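Putative epoxide hydrolase protein (Klebsiella pneumoniae subsp. pneumoniae, PDB 5BOV) probably acts as an alpha/beta-hydrolase fold enzyme and is tentatively classed as an epoxide hydrolase, though its natural substrate is not established. Local coordinates at residues Ile62-Arg67 / Val93-Ala98; Ser129-Ser134 / Val295-Asp300; Asn174-Ala179 / Lys199-Leu204; Arg276-Ala281 / Pro291-Gln296. One frame throughout, in Å; residues are numbered along the deposited sequence.

Contact 1 of 4, residues Ile62-Arg67 / Val93-Ala98; sequences IVPYLR and VHLMDA
Apolar helix-on-sheet packing joins Leu95 to Ile62 and Pro64 in the buried interior of an alpha/beta-hydrolase fold. Strand 59-74 leads into helix 85-98, which leads on to the parallel strand 104-108, with strand 32-37 lying between the two in the sheet. The contact is therefore the strand-to-helix half of a beta-alpha-beta crossover. Within Ile62-Arg67 the strand alternates in the usual way: Ile62 and Pro64 turn their side chains toward the helix, whereas Val63 points away from it. On the helix a single residue answers them, because Leu95 is the one whose side chain is directed at the strand. Its CG stands anti to the backbone N (chi1 178°), which carries the branched end out from the helix and lays CD2 against both partners. That methyl rests obliquely against the CB-CG bond of the proline ring, at 3.9 Å from Pro64 CB and 4.0 Å from Pro64 CG. Leucine suits the place because its fork, together with the proline ring, spans the 8.9 Å between the CA atoms of Pro64 and Leu95. A beta-branched isoleucine and a rigid proline give the sheet a firm apolar surface in return. Ile14 and Ile21 also touch Leu95, so strands 12-16 and 19-26 add to its apolar surroundings. A polar tie joins the same two elements nearer the start of the helix, where Arg67 NE forms a salt bridge with Asp91. At the other end of the contact, Ile62 has CG1 beside its backbone N (chi1 -54°), leaving CG2 anti to it and 4.1 Å from Leu95 CD2.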
loop_
_atom_site.group_PDB
_atom_site.type_symbol
_atom_site.label_atom_id
_atom_site.label_comp_id
_atom_site.label_asym_id
_atom_site.label_seq_id
_atom_site.Cartn_x
_atom_site.Cartn_y
_atom_site.Cartn_z
ATOM N N ILE A 62 5.468 12.286 3.877
ATOM C CA ILE A 62 5.934 11.145 4.662
ATOM C C ILE A 62 5.800 9.891 3.838
ATOM O O ILE A 62 4.697 9.600 3.299
ATOM C CB ILE A 62 5.060 10.970 5.927
ATOM C CG1 ILE A 62 4.961 12.252 6.774
ATOM C CG2 ILE A 62 5.536 9.778 6.748
ATOM C CD1 ILE A 62 6.254 12.640 7.312
ATOM N N VAL A 63 6.904 9.144 3.707
ATOM C CA VAL A 63 6.865 7.901 2.905
ATOM C C VAL A 63 7.478 6.736 3.712
ATOM O O VAL A 63 8.721 6.628 3.780
ATOM C CB VAL A 63 7.614 8.041 1.566
ATOM C CG1 VAL A 63 7.288 6.884 0.653
ATOM C CG2 VAL A 63 7.284 9.360 0.870
ATOM N N PRO A 64 6.642 5.927 4.393
ATOM C CA PRO A 64 7.142 4.886 5.219
ATOM C C PRO A 64 7.281 3.557 4.572
ATOM O O PRO A 64 6.488 3.216 3.689
ATOM C CB PRO A 64 6.071 4.803 6.322
ATOM C CG PRO A 64 4.784 5.103 5.590
ATOM C CD PRO A 64 5.164 6.087 4.534
ATOM N N TYR A 65 8.256 2.784 5.033
ATOM C CA TYR A 65 8.265 1.352 4.720
ATOM C C TYR A 65 7.177 0.687 5.544
ATOM O O TYR A 65 7.089 0.866 6.785
ATOM C CB TYR A 65 9.585 0.694 5.066
ATOM C CG TYR A 65 10.781 1.043 4.236
ATOM C CD1 TYR A 65 10.883 0.602 2.925
ATOM C CD2 TYR A 65 11.836 1.799 4.759
ATOM C CE1 TYR A 65 12.040 0.811 2.175
ATOM C CE2 TYR A 65 12.964 2.094 4.001
ATOM C CZ TYR A 65 13.080 1.572 2.720
ATOM O OH TYR A 65 14.179 1.832 1.960
ATOM N N LEU A 66 6.322 -0.107 4.916
ATOM C CA LEU A 66 5.370 -0.929 5.647
ATOM C C LEU A 66 6.114 -2.046 6.486
ATOM O O LEU A 66 7.243 -2.359 6.209
ATOM C CB LEU A 66 4.383 -1.577 4.695
ATOM C CG LEU A 66 3.482 -0.609 3.883
ATOM C CD1 LEU A 66 2.586 -1.477 3.006
ATOM C CD2 LEU A 66 2.660 0.277 4.772
ATOM N N ARG A 67 5.407 -2.597 7.476
ATOM C CA ARG A 67 5.916 -3.761 8.169
ATOM C C ARG A 67 6.340 -4.844 7.125
ATOM O O ARG A 67 5.639 -5.051 6.121
ATOM C CB ARG A 67 4.887 -4.281 9.168
ATOM C CG ARG A 67 3.528 -4.707 8.585
ATOM C CD ARG A 67 2.680 -5.493 9.604
ATOM N NE ARG A 67 2.410 -4.682 10.763
ATOM C CZ ARG A 67 2.151 -5.139 12.001
ATOM N NH1 ARG A 67 2.014 -6.463 12.226
ATOM N NH2 ARG A 67 2.003 -4.312 12.988
ATOM N N VAL A 93 -1.636 4.859 11.767
ATOM C CA VAL A 93 -2.214 5.735 12.768
ATOM C C VAL A 93 -1.166 5.960 13.906
ATOM O O VAL A 93 -0.998 7.093 14.354
ATOM C CB VAL A 93 -3.534 5.230 13.363
ATOM C CG1 VAL A 93 -4.018 6.119 14.514
ATOM C CG2 VAL A 93 -4.559 5.195 12.279
ATOM N N HIS A 94 -0.483 4.895 14.344
ATOM C CA HIS A 94 0.579 5.068 15.337
ATOM C C HIS A 94 1.700 5.963 14.809
ATOM O O HIS A 94 2.268 6.795 15.572
ATOM C CB HIS A 94 1.179 3.712 15.712
ATOM C CG HIS A 94 0.279 2.888 16.561
ATOM N ND1 HIS A 94 -0.268 3.328 17.755
ATOM C CD2 HIS A 94 -0.080 1.593 16.434
ATOM C CE1 HIS A 94 -1.002 2.345 18.270
ATOM N NE2 HIS A 94 -0.908 1.290 17.489
ATOM N N LEU A 95 2.021 5.854 13.517
ATOM C CA LEU A 95 3.051 6.766 12.924
ATOM C C LEU A 95 2.567 8.195 12.961
ATOM O O LEU A 95 3.347 9.122 13.303
ATOM C CB LEU A 95 3.331 6.347 11.458
ATOM C CG LEU A 95 4.299 7.172 10.675
ATOM C CD1 LEU A 95 5.692 7.139 11.295
ATOM C CD2 LEU A 95 4.338 6.712 9.212
HETATM N N MSE A 96 1.306 8.426 12.598
HETATM C CA MSE A 96 0.728 9.791 12.594
HETATM C C MSE A 96 0.798 10.351 13.990
HETATM O O MSE A 96 1.250 11.508 14.212
HETATM C CB MSE A 96 -0.705 9.774 12.047
HETATM C CG MSE A 96 -0.690 9.621 10.509
HETATM SE SE MSE A 96 -2.560 9.448 9.923
HETATM C CE MSE A 96 -2.875 11.322 10.038
ATOM N N ASP A 97 0.348 9.559 14.962
ATOM C CA ASP A 97 0.455 9.984 16.333
ATOM C C ASP A 97 1.900 10.321 16.774
ATOM O O ASP A 97 2.139 11.380 17.437
ATOM C CB ASP A 97 -0.117 8.972 17.322
ATOM C CG ASP A 97 -1.617 8.751 17.167
ATOM O OD1 ASP A 97 -2.333 9.629 16.621
ATOM O OD2 ASP A 97 -2.085 7.699 17.699
ATOM N N ALA A 98 2.850 9.464 16.431
ATOM C CA ALA A 98 4.216 9.655 16.838
ATOM C C ALA A 98 4.828 10.932 16.229
ATOM O O ALA A 98 5.717 11.590 16.804
ATOM C CB ALA A 98 5.074 8.438 16.492
#

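Contact 2 of 4, residues Ser129-Ser134 / Val295-Asp300; sequences SLVSVS and VQAVVD
Val131, Val298 and Ala297 make up the direct packing here, a buried meeting of strand 127-133 with the C-terminal helix 291-303. Val131 has the largest share, about half of the buried surface. Its CG2 rests over the helix backbone, 3.6 Å from Ala297 O and 3.9 Å from Val298 CA, while CG1 reaches to within 4.3 Å of Ala297 CB. CG1 is anti to the backbone N (chi1 176°), which sends it to the alanine methyl and leaves CG2 over the backbone joining Ala297 to Val298. The lone methyl of alanine helps the helix come close: Val131 CA is 6.3 Å from CA of the next residue, Val298. Val298 adds CG2, 4.2 Å from Val131 CG2, and it also touches Leu54 of helix 50-56. Beside this apolar patch a water bridges the two elements, donating to Ser129 OG at 2.8 Å and to Val298 O at 2.9 Å. Ser129 OG is held in addition by Asp105 of the adjacent strand, so this buried hydroxyl has both a protein and a water partner. The C-terminal helix lying on an inner parallel strand is part of the helix-sheet-helix layering of the alpha/beta-hydrolase fold.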
loop_
_atom_site.group_PDB
_atom_site.type_symbol
_atom_site.label_atom_id
_atom_site.label_comp_id
_atom_site.label_asym_id
_atom_site.label_seq_id
_atom_site.Cartn_x
_atom_site.Cartn_y
_atom_site.Cartn_z
ATOM N N SER A 129 -8.033 13.749 2.558
ATOM C CA SER A 129 -8.492 13.248 1.282
ATOM C C SER A 129 -7.653 12.008 0.989
ATOM O O SER A 129 -6.653 11.758 1.668
ATOM C CB SER A 129 -8.318 14.253 0.193
ATOM O OG SER A 129 -6.917 14.526 -0.084
ATOM N N LEU A 130 -8.116 11.249 0.029
ATOM C CA LEU A 130 -7.579 9.944 -0.326
ATOM C C LEU A 130 -7.401 9.740 -1.815
ATOM O O LEU A 130 -8.261 10.126 -2.608
ATOM C CB LEU A 130 -8.601 8.897 0.172
ATOM C CG LEU A 130 -8.347 7.450 -0.138
ATOM C CD1 LEU A 130 -7.042 6.954 0.507
ATOM C CD2 LEU A 130 -9.551 6.575 0.265
ATOM N N VAL A 131 -6.211 9.247 -2.223
ATOM C CA VAL A 131 -5.990 8.750 -3.549
ATOM C C VAL A 131 -5.828 7.242 -3.414
ATOM O O VAL A 131 -4.909 6.771 -2.774
ATOM C CB VAL A 131 -4.781 9.380 -4.256
ATOM C CG1 VAL A 131 -4.551 8.737 -5.591
ATOM C CG2 VAL A 131 -5.039 10.862 -4.448
ATOM N N SER A 132 -6.763 6.496 -3.996
ATOM C CA SER A 132 -6.770 5.026 -3.853
ATOM C C SER A 132 -6.683 4.383 -5.221
ATOM O O SER A 132 -7.668 4.322 -5.983
ATOM C CB SER A 132 -8.043 4.582 -3.108
ATOM O OG SER A 132 -7.975 3.210 -2.743
ATOM N N VAL A 133 -5.509 3.861 -5.551
ATOM C CA VAL A 133 -5.348 3.216 -6.825
ATOM C C VAL A 133 -6.105 1.861 -6.831
ATOM O O VAL A 133 -5.975 1.076 -5.870
ATOM C CB VAL A 133 -3.886 2.915 -7.181
ATOM C CG1 VAL A 133 -3.751 2.145 -8.487
ATOM C CG2 VAL A 133 -3.071 4.185 -7.195
ATOM N N SER A 134 -6.860 1.628 -7.872
ATOM C CA SER A 134 -7.733 0.421 -8.028
ATOM C C SER A 134 -8.955 0.426 -7.133
ATOM O O SER A 134 -9.595 -0.609 -6.991
ATOM C CB SER A 134 -6.952 -0.899 -7.966
ATOM O OG SER A 134 -5.920 -0.877 -8.951
ATOM N N VAL A 295 1.123 12.712 -8.894
ATOM C CA VAL A 295 1.195 14.001 -8.235
ATOM C C VAL A 295 -0.076 14.865 -8.502
ATOM O O VAL A 295 -0.635 15.422 -7.540
ATOM C CB VAL A 295 2.443 14.761 -8.675
ATOM C CG1 VAL A 295 2.423 16.211 -8.164
ATOM C CG2 VAL A 295 3.686 14.089 -8.194
ATOM N N GLN A 296 -0.488 14.941 -9.731
ATOM C CA GLN A 296 -1.705 15.719 -10.090
ATOM C C GLN A 296 -2.915 15.201 -9.322
ATOM O O GLN A 296 -3.752 15.962 -8.833
ATOM C CB GLN A 296 -1.988 15.724 -11.597
ATOM C CG GLN A 296 -3.050 16.759 -12.006
ATOM C CD GLN A 296 -2.601 18.168 -11.768
ATOM O OE1 GLN A 296 -1.526 18.606 -12.276
ATOM N NE2 GLN A 296 -3.335 18.921 -10.941
ATOM N N ALA A 297 -3.034 13.872 -9.239
ATOM C CA ALA A 297 -4.111 13.294 -8.457
ATOM C C ALA A 297 -4.103 13.650 -6.965
ATOM O O ALA A 297 -5.144 13.943 -6.371
ATOM C CB ALA A 297 -4.135 11.779 -8.623
ATOM N N VAL A 298 -2.936 13.671 -6.367
ATOM C CA VAL A 298 -2.820 14.042 -4.943
ATOM C C VAL A 298 -3.183 15.516 -4.759
ATOM O O VAL A 298 -3.953 15.832 -3.873
ATOM C CB VAL A 298 -1.382 13.767 -4.379
ATOM C CG1 VAL A 298 -1.207 14.350 -2.994
ATOM C CG2 VAL A 298 -1.087 12.244 -4.354
ATOM N N VAL A 299 -2.673 16.371 -5.631
ATOM C CA VAL A 299 -2.991 17.819 -5.547
ATOM C C VAL A 299 -4.533 18.019 -5.731
ATOM O O VAL A 299 -5.172 18.762 -4.962
ATOM C CB VAL A 299 -2.242 18.616 -6.607
ATOM C CG1 VAL A 299 -2.790 20.016 -6.691
ATOM C CG2 VAL A 299 -0.746 18.578 -6.299
ATOM N N ASP A 300 -5.103 17.334 -6.713
ATOM C CA ASP A 300 -6.535 17.448 -7.008
ATOM C C ASP A 300 -7.395 16.917 -5.892
ATOM O O ASP A 300 -8.375 17.533 -5.521
ATOM C CB ASP A 300 -6.876 16.800 -8.315
ATOM C CG ASP A 300 -6.275 17.501 -9.513
ATOM O OD1 ASP A 300 -5.801 18.677 -9.436
ATOM O OD2 ASP A 300 -6.291 16.909 -10.609
HETATM O O HOH W 1 -4.553 14.375 -1.491
#

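Contact 3 of 4, residues Asn174-Ala179 / Lys199-Leu204; sequences NTHDFA and KTARAL
Ala201 is the first residue of 199-204 to meet the facing helix, its CB lying 3.7 Å from His176 CD2. The methyl comes at the imidazole obliquely, and its small size leaves room for the ring beside it. His176 is placed there with CG anti to its backbone N (chi1 -179°). The ring also meets Phe197 edge-to-face, and its ND1 makes a weak bond of 3.3 Å to Asp177 OD1. Three residues further on, Leu204 has more surface buried in the contact than any other residue. With CD1 extended away from CA (chi2 179°), its tip presses on Ala179 CB at 3.5 Å, a close approach that the bare methyl of alanine permits. Nearer the backbone, Leu204 CB lies 4.2 Å from Thr175 CG2. The threonine hydroxyl bonds to Tyr171 O, while its methyl meets the leucine. A water donates to Leu204 O at 2.8 Å and weakly to Thr175 OG1 at 3.4 Å. Both segments belong to the helical region between strands 127-133 and 247-252, where alpha/beta-hydrolases commonly carry their cap. Methyl contacts carry the join and a water satisfies Leu204 O, which suggests that the two helical pieces are held mainly by apolar packing.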
loop_
_atom_site.group_PDB
_atom_site.type_symbol
_atom_site.label_atom_id
_atom_site.label_comp_id
_atom_site.label_asym_id
_atom_site.label_seq_id
_atom_site.Cartn_x
_atom_site.Cartn_y
_atom_site.Cartn_z
ATOM N N ASN A 174 13.923 -17.498 -3.289
ATOM C CA ASN A 174 13.928 -16.868 -4.599
ATOM C C ASN A 174 13.244 -15.454 -4.513
ATOM O O ASN A 174 12.667 -15.082 -5.522
ATOM C CB ASN A 174 13.111 -17.706 -5.657
ATOM C CG ASN A 174 13.635 -19.134 -5.804
ATOM O OD1 ASN A 174 14.851 -19.339 -5.762
ATOM N ND2 ASN A 174 12.729 -20.124 -5.993
ATOM N N THR A 175 13.449 -14.716 -3.431
ATOM C CA THR A 175 12.669 -13.482 -3.213
ATOM C C THR A 175 12.873 -12.524 -4.379
ATOM O O THR A 175 11.913 -11.982 -4.972
ATOM C CB THR A 175 12.992 -12.784 -1.928
ATOM O OG1 THR A 175 13.107 -13.728 -0.886
ATOM C CG2 THR A 175 12.015 -11.745 -1.650
ATOM N N HIS A 176 14.148 -12.241 -4.707
ATOM C CA HIS A 176 14.433 -11.317 -5.765
ATOM C C HIS A 176 13.824 -11.684 -7.096
ATOM O O HIS A 176 13.152 -10.905 -7.797
ATOM C CB HIS A 176 16.026 -11.253 -5.870
ATOM C CG HIS A 176 16.532 -10.322 -6.900
ATOM N ND1 HIS A 176 16.479 -10.578 -8.251
ATOM C CD2 HIS A 176 17.140 -9.117 -6.767
ATOM C CE1 HIS A 176 17.022 -9.565 -8.915
ATOM N NE2 HIS A 176 17.437 -8.684 -8.031
ATOM N N ASP A 177 14.084 -12.900 -7.578
ATOM C CA ASP A 177 13.529 -13.345 -8.834
ATOM C C ASP A 177 11.999 -13.425 -8.866
ATOM O O ASP A 177 11.374 -13.175 -9.869
ATOM C CB ASP A 177 14.099 -14.700 -9.253
ATOM C CG ASP A 177 15.611 -14.625 -9.583
ATOM O OD1 ASP A 177 16.153 -13.520 -9.787
ATOM O OD2 ASP A 177 16.207 -15.740 -9.600
ATOM N N PHE A 178 11.444 -13.818 -7.744
ATOM C CA PHE A 178 9.997 -13.987 -7.641
ATOM C C PHE A 178 9.322 -12.605 -7.701
ATOM O O PHE A 178 8.433 -12.400 -8.543
ATOM C CB PHE A 178 9.607 -14.731 -6.361
ATOM C CG PHE A 178 8.179 -15.211 -6.380
ATOM C CD1 PHE A 178 7.115 -14.357 -6.236
ATOM C CD2 PHE A 178 7.897 -16.557 -6.563
ATOM C CE1 PHE A 178 5.798 -14.802 -6.304
ATOM C CE2 PHE A 178 6.574 -16.997 -6.611
ATOM C CZ PHE A 178 5.519 -16.137 -6.530
ATOM N N ALA A 179 9.853 -11.656 -6.945
ATOM C CA ALA A 179 9.257 -10.318 -6.969
ATOM C C ALA A 179 9.442 -9.705 -8.347
ATOM O O ALA A 179 8.544 -9.002 -8.837
ATOM C CB ALA A 179 9.866 -9.425 -5.887
ATOM N N LYS A 199 17.030 -1.786 -6.621
ATOM C CA LYS A 199 16.962 -0.813 -5.540
ATOM C C LYS A 199 15.832 -1.110 -4.560
ATOM O O LYS A 199 16.009 -1.067 -3.329
ATOM C CB LYS A 199 16.836 0.578 -6.093
ATOM C CG LYS A 199 17.107 1.664 -5.056
ATOM C CD LYS A 199 17.059 3.007 -5.793
ATOM C CE LYS A 199 17.646 4.178 -5.031
ATOM N NZ LYS A 199 17.616 5.412 -5.960
ATOM N N THR A 200 14.664 -1.508 -5.075
ATOM C CA THR A 200 13.578 -1.936 -4.197
ATOM C C THR A 200 13.819 -3.353 -3.665
ATOM O O THR A 200 13.508 -3.642 -2.524
ATOM C CB THR A 200 12.218 -1.862 -4.964
ATOM O OG1 THR A 200 11.905 -0.465 -5.137
ATOM C CG2 THR A 200 11.125 -2.567 -4.229
ATOM N N ALA A 201 14.433 -4.243 -4.427
ATOM C CA ALA A 201 14.686 -5.600 -3.947
ATOM C C ALA A 201 15.468 -5.620 -2.657
ATOM O O ALA A 201 15.284 -6.494 -1.809
ATOM C CB ALA A 201 15.394 -6.417 -4.999
ATOM N N ARG A 202 16.357 -4.651 -2.499
ATOM C CA ARG A 202 17.111 -4.551 -1.282
ATOM C C ARG A 202 16.186 -4.502 -0.049
ATOM O O ARG A 202 16.458 -5.108 1.022
ATOM C CB ARG A 202 18.144 -3.319 -1.429
ATOM C CG ARG A 202 18.952 -3.023 -0.191
ATOM C CD ARG A 202 19.799 -1.702 -0.211
ATOM N NE ARG A 202 20.170 -1.543 1.210
ATOM C CZ ARG A 202 21.140 -2.245 1.854
ATOM N NH1 ARG A 202 21.968 -3.129 1.216
ATOM N NH2 ARG A 202 21.324 -2.032 3.175
ATOM N N ALA A 203 15.092 -3.752 -0.149
ATOM C CA ALA A 203 14.147 -3.631 0.923
ATOM C C ALA A 203 13.327 -4.881 1.154
ATOM O O ALA A 203 12.882 -5.123 2.274
ATOM C CB ALA A 203 13.198 -2.450 0.659
ATOM N N LEU A 204 13.197 -5.748 0.128
ATOM C CA LEU A 204 12.562 -7.037 0.298
ATOM C C LEU A 204 13.363 -8.043 1.041
ATOM O O LEU A 204 12.862 -9.127 1.334
ATOM C CB LEU A 204 12.126 -7.605 -1.066
ATOM C CG LEU A 204 11.372 -6.615 -1.998
ATOM C CD1 LEU A 204 10.997 -7.274 -3.331
ATOM C CD2 LEU A 204 10.117 -6.024 -1.356
HETATM O O HOH W 2 13.348 -11.788 1.836
#

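Contact 4 of 4, residues Arg276-Ala281 / Pro291-Gln296; sequences RDLPGA and PTAFVQ
Leu278 and Ala293 touch methyl to methyl, with Leu278 CD2 at 3.9 Å from Ala293 CB. Leu278 has CG anti to its carbonyl carbon (chi1 -61°), which turns the fork toward the helix, and the small alanine receives one of its two branches. A second approach is looser. The end of Arg276 nears Gln296 obliquely, its NH1 4.1 Å from Gln296 O and 4.3 Å from Gln296 CG, too far for a direct bond. Water fills the role instead: lying in the guanidinium plane at its edge, one molecule accepts from Arg276 NH1 at 3.0 Å and donates to Ala293 O at 2.7 Å. The long arginine can span this distance because its chain is extended from CG to NE. These residues join strand 273-278, the outermost strand at this end of the sheet, to the helix that closes the chain. In alpha/beta-hydrolases the connection between these two elements usually carries the catalytic histidine, so the contact probably spans the base of that loop. Outside this first shell, in the conformer described, Asp300 forms a salt bridge with NH2 of Arg276 and Glu274 forms another with its NE. Asp300 also accepts from Gln296 NE2, placing one carboxylate between the arginine and the glutamine. Leu278 is backed by Pro286, while strand 247-252 holds the backbone of Arg276 and Leu278 by hydrogen bonds.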
loop_
_atom_site.group_PDB
_atom_site.type_symbol
_atom_site.label_atom_id
_atom_site.label_comp_id
_atom_site.label_asym_id
_atom_site.label_seq_id
_atom_site.Cartn_x
_atom_site.Cartn_y
_atom_site.Cartn_z
ATOM N N ARG A 276 -10.353 8.384 -12.193
ATOM C CA ARG A 276 -9.503 8.668 -13.366
ATOM C C ARG A 276 -8.827 7.448 -13.895
ATOM O O ARG A 276 -8.079 6.756 -13.181
ATOM C CB ARG A 276 -8.359 9.634 -13.077
ATOM C CG ARG A 276 -8.848 10.934 -12.625
ATOM C CD ARG A 276 -7.716 11.896 -12.396
ATOM N NE ARG A 276 -8.340 13.096 -11.990
ATOM C CZ ARG A 276 -7.665 14.117 -11.535
ATOM N NH1 ARG A 276 -6.320 14.094 -11.434
ATOM N NH2 ARG A 276 -8.366 15.165 -11.194
ATOM N N ASP A 277 -9.084 7.182 -15.168
ATOM C CA ASP A 277 -8.362 6.154 -15.900
ATOM C C ASP A 277 -7.140 6.837 -16.409
ATOM O O ASP A 277 -7.255 7.835 -17.212
ATOM C CB ASP A 277 -9.219 5.546 -17.026
ATOM C CG ASP A 277 -10.334 4.647 -16.502
ATOM O OD1 ASP A 277 -10.088 3.872 -15.540
ATOM O OD2 ASP A 277 -11.506 4.844 -16.856
ATOM N N LEU A 278 -5.988 6.320 -16.110
ATOM C CA LEU A 278 -4.763 6.907 -16.613
ATOM C C LEU A 278 -4.426 6.334 -18.004
ATOM O O LEU A 278 -4.252 5.158 -18.120
ATOM C CB LEU A 278 -3.618 6.631 -15.680
ATOM C CG LEU A 278 -3.801 7.196 -14.264
ATOM C CD1 LEU A 278 -2.622 6.805 -13.389
ATOM C CD2 LEU A 278 -3.986 8.700 -14.280
ATOM N N PRO A 279 -4.296 7.180 -19.002
ATOM C CA PRO A 279 -3.945 6.594 -20.343
ATOM C C PRO A 279 -2.504 6.097 -20.371
ATOM O O PRO A 279 -1.679 6.691 -19.638
ATOM C CB PRO A 279 -4.105 7.773 -21.271
ATOM C CG PRO A 279 -3.846 8.986 -20.445
ATOM C CD PRO A 279 -4.245 8.640 -18.996
ATOM N N GLY A 280 -2.269 4.989 -21.114
ATOM C CA GLY A 280 -0.953 4.629 -21.562
ATOM C C GLY A 280 -0.452 3.263 -21.151
ATOM O O GLY A 280 -1.176 2.314 -20.971
ATOM N N ALA A 281 0.838 3.172 -20.991
ATOM C CA ALA A 281 1.497 1.926 -20.650
ATOM C C ALA A 281 1.354 1.667 -19.133
ATOM O O ALA A 281 1.975 0.705 -18.612
ATOM C CB ALA A 281 3.001 1.999 -21.011
ATOM N N PRO A 291 4.573 9.203 -12.345
ATOM C CA PRO A 291 4.614 10.100 -11.192
ATOM C C PRO A 291 3.936 11.471 -11.466
ATOM O O PRO A 291 3.336 11.994 -10.554
ATOM C CB PRO A 291 6.109 10.253 -10.877
ATOM C CG PRO A 291 6.791 9.882 -12.167
ATOM C CD PRO A 291 5.928 8.801 -12.760
ATOM N N THR A 292 4.023 11.974 -12.705
ATOM C CA THR A 292 3.352 13.255 -13.026
ATOM C C THR A 292 1.855 13.170 -12.793
ATOM O O THR A 292 1.267 14.031 -12.150
ATOM C CB THR A 292 3.690 13.682 -14.488
ATOM O OG1 THR A 292 5.113 13.802 -14.564
ATOM C CG2 THR A 292 3.078 14.992 -14.819
ATOM N N ALA A 293 1.216 12.124 -13.306
ATOM C CA ALA A 293 -0.205 11.987 -13.150
ATOM C C ALA A 293 -0.538 11.703 -11.680
ATOM O O ALA A 293 -1.581 12.137 -11.206
ATOM C CB ALA A 293 -0.765 10.865 -14.028
ATOM N N PHE A 294 0.321 10.981 -10.987
ATOM C CA PHE A 294 0.011 10.670 -9.612
ATOM C C PHE A 294 0.072 11.932 -8.729
ATOM O O PHE A 294 -0.821 12.145 -7.883
ATOM C CB PHE A 294 0.956 9.600 -9.078
ATOM C CG PHE A 294 0.485 8.987 -7.819
ATOM C CD1 PHE A 294 0.811 9.492 -6.590
ATOM C CD2 PHE A 294 -0.293 7.829 -7.873
ATOM C CE1 PHE A 294 0.365 8.909 -5.432
ATOM C CE2 PHE A 294 -0.743 7.252 -6.696
ATOM C CZ PHE A 294 -0.407 7.808 -5.499
ATOM N N VAL A 295 1.123 12.712 -8.894
ATOM C CA VAL A 295 1.195 14.001 -8.235
ATOM C C VAL A 295 -0.076 14.865 -8.502
ATOM O O VAL A 295 -0.635 15.422 -7.540
ATOM C CB VAL A 295 2.443 14.761 -8.675
ATOM C CG1 VAL A 295 2.423 16.211 -8.164
ATOM C CG2 VAL A 295 3.686 14.089 -8.194
ATOM N N GLN A 296 -0.488 14.941 -9.731
ATOM C CA GLN A 296 -1.705 15.719 -10.090
ATOM C C GLN A 296 -2.915 15.201 -9.322
ATOM O O GLN A 296 -3.752 15.962 -8.833
ATOM C CB GLN A 296 -1.988 15.724 -11.597
ATOM C CG GLN A 296 -3.050 16.759 -12.006
ATOM C CD GLN A 296 -2.601 18.168 -11.768
ATOM O OE1 GLN A 296 -1.526 18.606 -12.276
ATOM N NE2 GLN A 296 -3.335 18.921 -10.941
HETATM O O HOH W 3 -4.075 12.373 -12.319
#

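Contacts 2 and 4 are close neighbours, with centres about 10 Å apart, and both use helix 291-303. The salt bridge that joins them runs from Asp300 OD2 to Arg276 NH2 at 2.8 Å, and Val133 CG2 packs on Phe294 CE2 at 3.9 Å. Contact 1 reaches the same sheet, its centre about 18 Å from that of contact 2. Contact 3 lies within the chain loop that contact 2 closes, yet it touches contact 1, where Tyr65 CE1 meets Ala203 CB at 3.8 Å, linking the probable cap to the core. The side chain of Val131 comes close to, but does not contact, a possible nucleophile elbow at Gly108, Asp110 and Gly112, a pattern consistent with an epoxide hydrolase.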